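Long-range contact in N-acetylmuramoyl-L-alanine amidase domain-containing protein SAOUHSC_02979 (Staphylococcus aureus, PDB 5T1Q), which probably cleaves amide bonds of cell-wall peptidoglycan, this chain being the C-terminal part with a glucosaminidase-like domain and a CHAP domain: residues 57-68 with 86-97. Sequence-based numbering, arbitrary orientation.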
loop_
_atom_site.group_PDB
_atom_site.type_symbol
_atom_site.label_atom_id
_atom_site.label_comp_id
_atom_site.label_asym_id
_atom_site.label_seq_id
_atom_site.Cartn_x
_atom_site.Cartn_y
_atom_site.Cartn_z
ATOM N N SER A 57 -11.097 -0.801 6.585
ATOM C CA SER A 57 -11.610 -1.918 5.777
ATOM C C SER A 57 -12.111 -3.094 6.614
ATOM O O SER A 57 -11.548 -3.394 7.672
ATOM C CB SER A 57 -10.471 -2.400 4.856
ATOM O OG SER A 57 -10.816 -3.556 4.121
ATOM N N LYS A 58 -13.164 -3.765 6.143
ATOM C CA LYS A 58 -13.669 -4.948 6.853
ATOM C C LYS A 58 -12.743 -6.149 6.581
ATOM O O LYS A 58 -12.652 -7.052 7.404
ATOM C CB LYS A 58 -15.132 -5.280 6.511
ATOM C CG LYS A 58 -15.735 -6.270 7.515
ATOM C CD LYS A 58 -17.210 -6.594 7.290
ATOM C CE LYS A 58 -17.438 -7.510 6.094
ATOM N NZ LYS A 58 -18.875 -7.896 5.964
ATOM N N ASP A 59 -12.073 -6.164 5.427
ATOM C CA ASP A 59 -11.105 -7.229 5.125
ATOM C C ASP A 59 -9.978 -7.228 6.156
ATOM O O ASP A 59 -9.576 -8.286 6.627
ATOM C CB ASP A 59 -10.515 -7.081 3.717
ATOM C CG ASP A 59 -11.501 -7.463 2.615
ATOM O OD1 ASP A 59 -12.414 -8.284 2.865
ATOM O OD2 ASP A 59 -11.339 -6.962 1.480
ATOM N N THR A 60 -9.500 -6.040 6.514
ATOM C CA THR A 60 -8.422 -5.900 7.500
ATOM C C THR A 60 -8.858 -6.430 8.865
ATOM O O THR A 60 -8.101 -7.138 9.526
ATOM C CB THR A 60 -7.907 -4.436 7.607
ATOM O OG1 THR A 60 -7.423 -3.987 6.328
ATOM C CG2 THR A 60 -6.784 -4.324 8.622
ATOM N N ARG A 61 -10.082 -6.093 9.275
ATOM C CA ARG A 61 -10.636 -6.570 10.556
ATOM C C ARG A 61 -10.679 -8.101 10.592
ATOM O O ARG A 61 -10.246 -8.712 11.562
ATOM C CB ARG A 61 -12.043 -6.016 10.766
ATOM C CG ARG A 61 -12.123 -4.527 11.098
ATOM C CD ARG A 61 -13.511 -3.994 10.759
ATOM N NE ARG A 61 -13.940 -2.864 11.581
ATOM C CZ ARG A 61 -13.528 -1.603 11.459
ATOM N NH1 ARG A 61 -14.036 -0.675 12.269
ATOM N NH2 ARG A 61 -12.609 -1.257 10.555
ATOM N N GLN A 62 -11.198 -8.714 9.532
ATOM C CA GLN A 62 -11.265 -10.174 9.455
ATOM C C GLN A 62 -9.860 -10.809 9.346
ATOM O O GLN A 62 -9.618 -11.876 9.898
ATOM C CB GLN A 62 -12.164 -10.617 8.297
ATOM C CG GLN A 62 -13.618 -10.176 8.445
ATOM C CD GLN A 62 -14.299 -10.766 9.678
ATOM O OE1 GLN A 62 -14.149 -11.956 9.991
ATOM N NE2 GLN A 62 -15.067 -9.937 10.374
ATOM N N PHE A 63 -8.941 -10.143 8.651
ATOM C CA PHE A 63 -7.569 -10.645 8.538
ATOM C C PHE A 63 -6.891 -10.642 9.916
ATOM O O PHE A 63 -6.160 -11.568 10.255
ATOM C CB PHE A 63 -6.779 -9.807 7.531
ATOM C CG PHE A 63 -5.333 -10.170 7.443
ATOM C CD1 PHE A 63 -4.927 -11.292 6.725
ATOM C CD2 PHE A 63 -4.365 -9.384 8.065
ATOM C CE1 PHE A 63 -3.579 -11.623 6.631
ATOM C CE2 PHE A 63 -3.017 -9.712 7.973
ATOM C CZ PHE A 63 -2.626 -10.833 7.259
ATOM N N VAL A 64 -7.140 -9.600 10.703
ATOM C CA VAL A 64 -6.603 -9.523 12.053
ATOM C C VAL A 64 -7.105 -10.715 12.878
ATOM O O VAL A 64 -6.321 -11.343 13.589
ATOM C CB VAL A 64 -6.971 -8.186 12.742
ATOM C CG1 VAL A 64 -6.673 -8.232 14.234
ATOM C CG2 VAL A 64 -6.217 -7.030 12.100
ATOM N N LYS A 65 -8.397 -11.036 12.765
ATOM C CA LYS A 65 -8.968 -12.168 13.514
ATOM C C LYS A 65 -8.419 -13.516 13.057
ATOM O O LYS A 65 -8.326 -14.436 13.852
ATOM C CB LYS A 65 -10.490 -12.202 13.404
ATOM C CG LYS A 65 -11.212 -11.041 14.061
ATOM C CD LYS A 65 -12.713 -11.206 13.852
ATOM C CE LYS A 65 -13.522 -10.051 14.404
ATOM N NZ LYS A 65 -14.987 -10.268 14.185
ATOM N N SER A 66 -8.060 -13.626 11.781
ATOM C CA SER A 66 -7.517 -14.878 11.246
ATOM C C SER A 66 -6.131 -15.217 11.802
ATOM O O SER A 66 -5.721 -16.371 11.727
ATOM C CB SER A 66 -7.417 -14.838 9.716
ATOM O OG SER A 66 -6.359 -13.986 9.292
ATOM N N ILE A 67 -5.409 -14.222 12.337
ATOM C CA ILE A 67 -4.049 -14.450 12.868
ATOM C C ILE A 67 -3.742 -13.859 14.250
ATOM O O ILE A 67 -2.635 -14.051 14.751
ATOM C CB ILE A 67 -2.968 -13.925 11.887
ATOM C CG1 ILE A 67 -3.030 -12.395 11.757
ATOM C CG2 ILE A 67 -3.105 -14.604 10.533
ATOM C CD1 ILE A 67 -1.924 -11.812 10.915
ATOM N N ALA A 68 -4.698 -13.164 14.873
ATOM C CA ALA A 68 -4.444 -12.547 16.189
ATOM C C ALA A 68 -4.066 -13.573 17.266
ATOM O O ALA A 68 -3.219 -13.291 18.120
ATOM C CB ALA A 68 -5.643 -11.724 16.651
ATOM N N ILE A 86 1.543 -8.209 13.674
ATOM C CA ILE A 86 0.254 -8.144 13.000
ATOM C C ILE A 86 0.223 -6.963 12.014
ATOM O O ILE A 86 -0.329 -7.076 10.920
ATOM C CB ILE A 86 -0.915 -8.042 14.002
ATOM C CG1 ILE A 86 -1.001 -9.320 14.839
ATOM C CG2 ILE A 86 -2.228 -7.838 13.259
ATOM C CD1 ILE A 86 -1.955 -9.235 16.008
ATOM N N ALA A 87 0.815 -5.844 12.422
ATOM C CA ALA A 87 0.872 -4.662 11.591
ATOM C C ALA A 87 1.697 -4.920 10.342
ATOM O O ALA A 87 1.307 -4.495 9.250
ATOM C CB ALA A 87 1.442 -3.495 12.373
ATOM N N GLN A 88 2.838 -5.601 10.503
ATOM C CA GLN A 88 3.675 -5.942 9.359
ATOM C C GLN A 88 2.932 -6.892 8.421
ATOM O O GLN A 88 3.021 -6.739 7.200
ATOM C CB GLN A 88 5.031 -6.530 9.781
ATOM C CG GLN A 88 6.026 -5.481 10.240
ATOM C CD GLN A 88 7.451 -6.010 10.345
ATOM O OE1 GLN A 88 7.862 -6.535 11.378
ATOM N NE2 GLN A 88 8.234 -5.784 9.301
ATOM N N ALA A 89 2.186 -7.847 8.985
ATOM C CA ALA A 89 1.381 -8.756 8.175
ATOM C C ALA A 89 0.358 -7.956 7.370
ATOM O O ALA A 89 0.227 -8.154 6.156
ATOM C CB ALA A 89 0.681 -9.807 9.033
ATOM N N ILE A 90 -0.358 -7.056 8.044
ATOM C CA ILE A 90 -1.348 -6.190 7.383
ATOM C C ILE A 90 -0.722 -5.365 6.245
ATOM O O ILE A 90 -1.248 -5.326 5.136
ATOM C CB ILE A 90 -2.018 -5.225 8.397
ATOM C CG1 ILE A 90 -2.968 -5.994 9.320
ATOM C CG2 ILE A 90 -2.799 -4.121 7.681
ATOM C CD1 ILE A 90 -3.427 -5.199 10.528
ATOM N N LEU A 91 0.399 -4.711 6.539
ATOM C CA LEU A 91 1.074 -3.833 5.575
ATOM C C LEU A 91 1.618 -4.569 4.352
ATOM O O LEU A 91 1.297 -4.215 3.206
ATOM C CB LEU A 91 2.192 -3.060 6.280
ATOM C CG LEU A 91 2.957 -1.966 5.523
ATOM C CD1 LEU A 91 3.738 -1.119 6.512
ATOM C CD2 LEU A 91 3.892 -2.518 4.452
ATOM N N GLU A 92 2.400 -5.615 4.612
ATOM C CA GLU A 92 3.067 -6.395 3.571
ATOM C C GLU A 92 2.148 -7.256 2.711
ATOM O O GLU A 92 2.486 -7.539 1.571
ATOM C CB GLU A 92 4.158 -7.288 4.201
ATOM C CG GLU A 92 5.260 -6.525 4.934
ATOM C CD GLU A 92 6.209 -5.762 4.025
ATOM O OE1 GLU A 92 6.329 -6.093 2.814
ATOM O OE2 GLU A 92 6.881 -4.830 4.533
ATOM N N SER A 93 1.018 -7.707 3.256
ATOM C CA SER A 93 0.067 -8.552 2.500
ATOM C C SER A 93 -1.201 -7.822 2.059
ATOM O O SER A 93 -2.074 -8.433 1.430
ATOM C CB SER A 93 -0.384 -9.714 3.370
ATOM O OG SER A 93 -1.233 -9.264 4.408
ATOM N N ASP A 94 -1.313 -6.539 2.412
ATOM C CA ASP A 94 -2.519 -5.726 2.152
ATOM C C ASP A 94 -3.740 -6.410 2.768
ATOM O O ASP A 94 -4.725 -6.687 2.094
ATOM C CB ASP A 94 -2.753 -5.438 0.661
ATOM C CG ASP A 94 -3.968 -4.512 0.425
ATOM O OD1 ASP A 94 -4.310 -3.715 1.332
ATOM O OD2 ASP A 94 -4.606 -4.607 -0.647
ATOM N N SER A 95 -3.636 -6.693 4.057
ATOM C CA SER A 95 -4.696 -7.354 4.815
ATOM C C SER A 95 -5.120 -8.687 4.202
ATOM O O SER A 95 -6.300 -9.001 4.143
ATOM C CB SER A 95 -5.881 -6.412 4.957
ATOM O OG SER A 95 -5.445 -5.170 5.509
ATOM N N GLY A 96 -4.133 -9.443 3.737
ATOM C CA GLY A 96 -4.351 -10.773 3.172
ATOM C C GLY A 96 -4.738 -10.852 1.710
ATOM O O GLY A 96 -4.838 -11.948 1.173
ATOM N N ARG A 97 -4.905 -9.703 1.053
ATOM C CA ARG A 97 -5.364 -9.665 -0.349
ATOM C C ARG A 97 -4.292 -9.879 -1.421
ATOM O O ARG A 97 -4.618 -10.246 -2.535
ATOM C CB ARG A 97 -6.129 -8.359 -0.601
ATOM C CG ARG A 97 -7.397 -8.299 0.243
ATOM C CD ARG A 97 -8.166 -6.986 0.171
ATOM N NE ARG A 97 -7.404 -5.860 0.699
ATOM C CZ ARG A 97 -7.912 -4.665 1.003
ATOM N NH1 ARG A 97 -9.218 -4.427 0.908
ATOM N NH2 ARG A 97 -7.108 -3.700 1.460
#
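Asp59 meets Arg97 near the start of helix 58-78. Its OD2 lies 3.4 Å from Arg97 NH1, a salt bridge with only a weak hydrogen bond. The carboxylate and guanidinium planes stand 85° apart. The firmer grip on Arg97 comes from Asp94: NE bonds to Asp94 O, and NH2 makes a salt bridge to Asp94 OD1 at 2.8 Å, in the guanidinium plane but above the carboxylate plane. These two bonds hold the guanidinium side-on and limit its rotation. Asp94, with positive phi, leads out of the helix into a type I' beta turn that ends at Arg97.

Thr60 OG1 sits 2.4 Å from Ser95 OG, a hydrogen bond in which either could donate, though so short that its exact length is doubtful. Thr60 CG2 touches Ile90 CD1 at 4.0 Å. Phe63 follows, with CG anti to the backbone N (chi1 175°), which sends the ring across to the turn. Ser95 CA lies over one ring face, a CH-pi contact 4.1 Å from the centroid. Gly96 N lies over the same face, toward the rim, and donates to Ser93 OG in an ST motif. Ala89 CB meets the ring edge.

The axes of 58-68 and 86-93 run at 132°, roughly midway between perpendicular and antiparallel, in the glucosaminidase-like domain, of the lysozyme clan. Helix 195-205 packs on Ile90 from outside the pair.

Val64 CG2 touches Ile90 CD1 at 3.7 Å. Ile67 CD1 reaches Ala89 CB, also touched by Phe63. Ala68 CA lies 4.1 Å from Ile86 CD1.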